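Local coordinates for proximal thread matrix protein 1 (Mytilus galloprovincialis, PDB 4CN9), which probably binds collagen as a matrix protein of the mussel byssus, using paired von Willebrand factor type A domains, and carries bound zinc, at residues L59-S64 with L171-K176; I255-D260 with V364-T369. All blocks are in the same frame, centred on the assembly; numbering follows the deposited sequence.

Contact 1: residues L59-S64 with L171-K176; sequences LFDDSS and LMTDGK. With ZN (zinc ion), chain C.
D61 swings its carboxylate across to T173 and D174 because CG stands anti to the backbone N (chi1 -177°), and T173 turns OG1 to meet it with the same anti torsion (chi1 -174°). The T173 hydroxyl donates to the anti lone pair of D61 OD2, OG1 to OD2 2.8 Å. D174 N reaches that same oxygen from above the carboxylate plane, at 3.2 Å from OD2, and water 1 donates to it as well. The other oxygen, D61 OD1, takes S63 N in an Asx turn and the S63 hydroxyl on its syn side, OG to OD1 2.6 Å. T173 OG1 in turn accepts G175 N, an ST turn. Zinc is bound directly by S63 OG at 2.2 Å and by D174 OD1 at 2.1 Å; three waters and S65 complete the site. D61 is thus second shell here, orienting S63 and water 1. An alanine here would take away both acceptors, probably leaving the T173 hydroxyl freer to turn and water 1 less well oriented. Before the metal site along the chain, the strands run parallel, joined by M172 N to L59 O (2.9 Å) and D61 N to M172 O. This is the MIDAS motif of a von Willebrand factor type A domain: direct and water-mediated carboxylate contacts probably offset the zinc charge, while a water ligand could yield to an incoming acidic group.

Contact 2: residues I255-D260 with V364-T369; sequences IAFVFD and VVILLT
I366 packs against both F257 and I255 from the neighbouring parallel strand, on the face of the sheet that also carries V364, F259 and L368. Its CB lies 4.1 Å from F257 CD1. With CG1 anti to the carbonyl carbon (chi1 -60°) and the chain extended beyond it (chi2 169°), the tip CD1 runs alongside the phenyl group to 3.8 Å from F257 CE1, approaching the ring obliquely. The same methyl also meets I255 CG2, at 4.1 Å, and so bridges two side chains of the neighbouring strand. I255 sends its other branch to V364, where CD1 presses on CB at 3.5 Å, tighter than usual for two carbons. F259 and L368 meet mainly through their CB atoms, while the F259 ring leads away to pack on Y273, M276 and M280 of helix 272-285.

On the other face, V258 divides its methyls: CG2 lies 3.7 Å from V365 CG1, and CG1 approaches L367 CD1. Helix 338-349 packs here through V349 on A256 and L342 on L367. Five backbone hydrogen bonds join the strands, from A256 N to V364 O at 2.9 Å (N-H...O 174°) through to D260 N to L368 O. At the C-terminal ends of the two strands, D260 turns to S262 N and D370 N, and T369 OG1 bonds to G371 O.

The pair belongs to the central sheet of the second von Willebrand factor type A domain, a Rossmann-like fold with helices on both faces. Because the backbone ladder pairs peptide groups between the strands, their apolar side chains can probably be buried under those helices at little polar cost, while carboxylate and hydroxyl serve the turns that follow.

From the N terminus, after the short strand 48-49, strand 54-61 opens the first domain's sheet, and contact 1 closes a loop of 106 residues between its segments when strand 166-173 pairs with it. Strands 195-202 and 221-224 then extend that sheet before the chain passes through strand 243-247 into the second domain. There strand 253-260 waits for strand 362-369, and contact 2 closes a loop of 103 residues between its segments. The two closures follow in series, neither enclosing nor crossing the other. Each joins the first and fourth strands, in chain order, of its six-stranded sheet (order 3-2-1-4-5-6). The centres of contacts 1 and 2 are about 37 Å apart; zinc is bound at contact 1, whereas contact 2 lies away from the known sites.

Contact 1: residues L59-S64 with L171-K176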
loop_
_atom_site.group_PDB
_atom_site.type_symbol
_atom_site.label_atom_id
_atom_site.label_comp_id
_atom_site.label_asym_id
_atom_site.label_seq_id
_atom_site.Cartn_x
_atom_site.Cartn_y
_atom_site.Cartn_z
ATOM N N LEU A 59 -8.801 11.069 -10.883
ATOM C CA LEU A 59 -10.070 10.411 -11.184
ATOM C C LEU A 59 -11.131 11.068 -10.307
ATOM O O LEU A 59 -11.129 10.924 -9.079
ATOM C CB LEU A 59 -9.921 8.913 -10.887
ATOM C CG LEU A 59 -10.768 7.837 -11.561
ATOM C CD1 LEU A 59 -11.067 8.100 -13.035
ATOM C CD2 LEU A 59 -10.024 6.518 -11.400
ATOM N N PHE A 60 -12.006 11.818 -10.961
ATOM C CA PHE A 60 -12.860 12.834 -10.362
ATOM C C PHE A 60 -14.310 12.334 -10.451
ATOM O O PHE A 60 -14.858 12.256 -11.543
ATOM C CB PHE A 60 -12.643 14.108 -11.204
ATOM C CG PHE A 60 -13.335 15.345 -10.702
ATOM C CD1 PHE A 60 -14.718 15.504 -10.816
ATOM C CD2 PHE A 60 -12.586 16.386 -10.168
ATOM C CE1 PHE A 60 -15.326 16.664 -10.379
ATOM C CE2 PHE A 60 -13.193 17.552 -9.726
ATOM C CZ PHE A 60 -14.552 17.698 -9.834
ATOM N N ASP A 61 -14.905 11.974 -9.307
ATOM C CA ASP A 61 -16.307 11.520 -9.216
ATOM C C ASP A 61 -17.234 12.656 -9.662
ATOM O O ASP A 61 -17.181 13.745 -9.080
ATOM C CB ASP A 61 -16.576 11.114 -7.757
ATOM C CG ASP A 61 -17.986 10.532 -7.503
ATOM O OD1 ASP A 61 -18.983 10.924 -8.148
ATOM O OD2 ASP A 61 -18.082 9.682 -6.592
ATOM N N ASP A 62 -18.040 12.437 -10.717
ATOM C CA ASP A 62 -19.048 13.443 -11.100
ATOM C C ASP A 62 -20.476 12.914 -11.005
ATOM O O ASP A 62 -21.331 13.258 -11.811
ATOM C CB ASP A 62 -18.745 14.126 -12.458
ATOM C CG ASP A 62 -18.830 13.188 -13.667
ATOM O OD1 ASP A 62 -18.935 11.951 -13.523
ATOM O OD2 ASP A 62 -18.778 13.726 -14.797
ATOM N N SER A 63 -20.724 12.108 -9.977
ATOM C CA SER A 63 -22.065 11.592 -9.675
ATOM C C SER A 63 -22.995 12.682 -9.140
ATOM O O SER A 63 -22.554 13.654 -8.519
ATOM C CB SER A 63 -21.996 10.443 -8.649
ATOM O OG SER A 63 -21.499 10.870 -7.378
ATOM N N SER A 64 -24.294 12.492 -9.364
ATOM C CA SER A 64 -25.308 13.481 -9.003
ATOM C C SER A 64 -25.403 13.704 -7.498
ATOM O O SER A 64 -25.823 14.769 -7.058
ATOM C CB SER A 64 -26.678 13.049 -9.544
ATOM O OG SER A 64 -27.057 11.806 -8.994
ATOM N N LEU A 171 -7.654 9.257 -6.743
ATOM C CA LEU A 171 -9.089 9.007 -6.859
ATOM C C LEU A 171 -9.846 9.789 -5.784
ATOM O O LEU A 171 -9.474 9.761 -4.608
ATOM C CB LEU A 171 -9.365 7.512 -6.711
ATOM C CG LEU A 171 -10.796 7.029 -6.454
ATOM C CD1 LEU A 171 -11.638 7.226 -7.666
ATOM C CD2 LEU A 171 -10.788 5.561 -6.060
ATOM N N MET A 172 -10.891 10.495 -6.203
ATOM C CA MET A 172 -11.755 11.248 -5.295
ATOM C C MET A 172 -13.188 10.783 -5.489
ATOM O O MET A 172 -13.725 10.886 -6.589
ATOM C CB MET A 172 -11.672 12.748 -5.604
ATOM C CG MET A 172 -10.265 13.330 -5.537
ATOM S SD MET A 172 -10.217 15.041 -6.173
ATOM C CE MET A 172 -11.286 15.819 -4.985
ATOM N N THR A 173 -13.824 10.284 -4.434
ATOM C CA THR A 173 -15.199 9.807 -4.561
ATOM C C THR A 173 -16.057 10.055 -3.319
ATOM O O THR A 173 -15.548 10.127 -2.203
ATOM C CB THR A 173 -15.222 8.315 -4.920
ATOM O OG1 THR A 173 -16.567 7.877 -5.170
ATOM C CG2 THR A 173 -14.607 7.492 -3.823
ATOM N N ASP A 174 -17.364 10.215 -3.530
ATOM C CA ASP A 174 -18.299 10.323 -2.422
ATOM C C ASP A 174 -19.232 9.124 -2.383
ATOM O O ASP A 174 -20.289 9.163 -1.734
ATOM C CB ASP A 174 -19.105 11.629 -2.509
ATOM C CG ASP A 174 -20.309 11.533 -3.451
ATOM O OD1 ASP A 174 -20.269 10.780 -4.468
ATOM O OD2 ASP A 174 -21.303 12.236 -3.162
ATOM N N GLY A 175 -18.847 8.045 -3.053
ATOM C CA GLY A 175 -19.750 6.916 -3.186
ATOM C C GLY A 175 -19.070 5.564 -3.173
ATOM O O GLY A 175 -17.848 5.452 -3.071
ATOM N N LYS A 176 -19.874 4.518 -3.284
ATOM C CA LYS A 176 -19.332 3.176 -3.396
ATOM C C LYS A 176 -19.602 2.689 -4.803
ATOM O O LYS A 176 -20.571 3.100 -5.429
ATOM C CB LYS A 176 -19.953 2.236 -2.356
ATOM C CG LYS A 176 -21.419 1.957 -2.557
ATOM C CD LYS A 176 -21.912 0.941 -1.532
ATOM C CE LYS A 176 -23.428 0.943 -1.445
ATOM N NZ LYS A 176 -23.930 0.011 -0.393
HETATM ZN ZN ZN C . -21.901 9.908 -5.477
HETATM O O HOH W 1 -20.438 8.528 -6.016
HETATM O O HOH W 2 -22.450 8.900 -3.701
HETATM O O HOH W 3 -23.474 8.825 -6.302
#

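Contact 2: residues I255-D260 with V364-T369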
loop_
_atom_site.group_PDB
_atom_site.type_symbol
_atom_site.label_atom_id
_atom_site.label_comp_id
_atom_site.label_asym_id
_atom_site.label_seq_id
_atom_site.Cartn_x
_atom_site.Cartn_y
_atom_site.Cartn_z
ATOM N N ILE A 255 13.903 -6.003 9.260
ATOM C CA ILE A 255 12.901 -6.995 8.891
ATOM C C ILE A 255 12.620 -7.954 10.032
ATOM O O ILE A 255 13.518 -8.673 10.484
ATOM C CB ILE A 255 13.371 -7.886 7.719
ATOM C CG1 ILE A 255 13.927 -7.057 6.557
ATOM C CG2 ILE A 255 12.234 -8.781 7.233
ATOM C CD1 ILE A 255 12.900 -6.347 5.785
ATOM N N ALA A 256 11.369 -8.011 10.463
ATOM C CA ALA A 256 10.987 -8.954 11.504
ATOM C C ALA A 256 10.099 -10.078 10.988
ATOM O O ALA A 256 9.020 -9.830 10.429
ATOM C CB ALA A 256 10.316 -8.213 12.656
ATOM N N PHE A 257 10.559 -11.319 11.171
ATOM C CA PHE A 257 9.707 -12.483 10.959
ATOM C C PHE A 257 8.892 -12.694 12.219
ATOM O O PHE A 257 9.443 -12.819 13.305
ATOM C CB PHE A 257 10.522 -13.746 10.708
ATOM C CG PHE A 257 11.287 -13.728 9.419
ATOM C CD1 PHE A 257 10.629 -13.841 8.217
ATOM C CD2 PHE A 257 12.666 -13.621 9.425
ATOM C CE1 PHE A 257 11.340 -13.829 7.026
ATOM C CE2 PHE A 257 13.389 -13.619 8.241
ATOM C CZ PHE A 257 12.722 -13.720 7.041
ATOM N N VAL A 258 7.582 -12.727 12.066
ATOM C CA VAL A 258 6.693 -12.971 13.184
ATOM C C VAL A 258 5.947 -14.235 12.827
ATOM O O VAL A 258 5.036 -14.206 11.986
ATOM C CB VAL A 258 5.712 -11.817 13.372
ATOM C CG1 VAL A 258 4.760 -12.104 14.524
ATOM C CG2 VAL A 258 6.483 -10.506 13.604
ATOM N N PHE A 259 6.358 -15.354 13.408
ATOM C CA PHE A 259 5.799 -16.623 12.972
ATOM C C PHE A 259 5.294 -17.600 14.034
ATOM O O PHE A 259 5.732 -17.617 15.182
ATOM C CB PHE A 259 6.738 -17.328 12.004
ATOM C CG PHE A 259 8.001 -17.842 12.599
ATOM C CD1 PHE A 259 8.068 -19.133 13.123
ATOM C CD2 PHE A 259 9.168 -17.085 12.549
ATOM C CE1 PHE A 259 9.260 -19.630 13.644
ATOM C CE2 PHE A 259 10.364 -17.576 13.064
ATOM C CZ PHE A 259 10.413 -18.851 13.611
ATOM N N ASP A 260 4.334 -18.388 13.562
ATOM C CA ASP A 260 3.600 -19.392 14.294
ATOM C C ASP A 260 4.550 -20.481 14.769
ATOM O O ASP A 260 5.307 -21.044 13.976
ATOM C CB ASP A 260 2.560 -19.951 13.317
ATOM C CG ASP A 260 1.627 -20.966 13.920
ATOM O OD1 ASP A 260 1.820 -21.417 15.071
ATOM O OD2 ASP A 260 0.665 -21.316 13.189
ATOM N N VAL A 364 9.795 -3.683 8.056
ATOM C CA VAL A 364 8.934 -4.691 7.456
ATOM C C VAL A 364 8.644 -5.803 8.474
ATOM O O VAL A 364 9.524 -6.233 9.211
ATOM C CB VAL A 364 9.595 -5.356 6.202
ATOM C CG1 VAL A 364 8.625 -6.320 5.527
ATOM C CG2 VAL A 364 10.066 -4.294 5.198
ATOM N N VAL A 365 7.403 -6.256 8.502
ATOM C CA VAL A 365 7.038 -7.471 9.204
ATOM C C VAL A 365 6.540 -8.484 8.193
ATOM O O VAL A 365 5.693 -8.183 7.352
ATOM C CB VAL A 365 5.905 -7.237 10.244
ATOM C CG1 VAL A 365 5.272 -8.577 10.655
ATOM C CG2 VAL A 365 6.439 -6.501 11.459
ATOM N N ILE A 366 7.068 -9.695 8.269
ATOM C CA ILE A 366 6.528 -10.787 7.498
ATOM C C ILE A 366 5.935 -11.759 8.504
ATOM O O ILE A 366 6.661 -12.360 9.279
ATOM C CB ILE A 366 7.603 -11.506 6.699
ATOM C CG1 ILE A 366 8.279 -10.534 5.725
ATOM C CG2 ILE A 366 7.000 -12.679 5.942
ATOM C CD1 ILE A 366 9.526 -11.084 5.094
ATOM N N LEU A 367 4.616 -11.902 8.473
ATOM C CA LEU A 367 3.905 -12.767 9.405
ATOM C C LEU A 367 3.424 -14.040 8.714
ATOM O O LEU A 367 2.896 -14.003 7.588
ATOM C CB LEU A 367 2.725 -12.023 10.021
ATOM C CG LEU A 367 1.993 -12.746 11.155
ATOM C CD1 LEU A 367 1.548 -11.765 12.230
ATOM C CD2 LEU A 367 0.822 -13.531 10.627
ATOM N N LEU A 368 3.604 -15.162 9.404
ATOM C CA LEU A 368 3.184 -16.474 8.921
ATOM C C LEU A 368 2.339 -17.171 9.994
ATOM O O LEU A 368 2.770 -17.284 11.141
ATOM C CB LEU A 368 4.415 -17.339 8.615
ATOM C CG LEU A 368 5.321 -17.048 7.418
ATOM C CD1 LEU A 368 6.783 -16.817 7.810
ATOM C CD2 LEU A 368 5.210 -18.233 6.435
ATOM N N THR A 369 1.149 -17.644 9.629
ATOM C CA THR A 369 0.305 -18.376 10.580
ATOM C C THR A 369 -0.453 -19.541 9.939
ATOM O O THR A 369 -0.818 -19.496 8.758
ATOM C CB THR A 369 -0.730 -17.451 11.251
ATOM O OG1 THR A 369 -1.368 -18.148 12.331
ATOM C CG2 THR A 369 -1.777 -16.979 10.245
#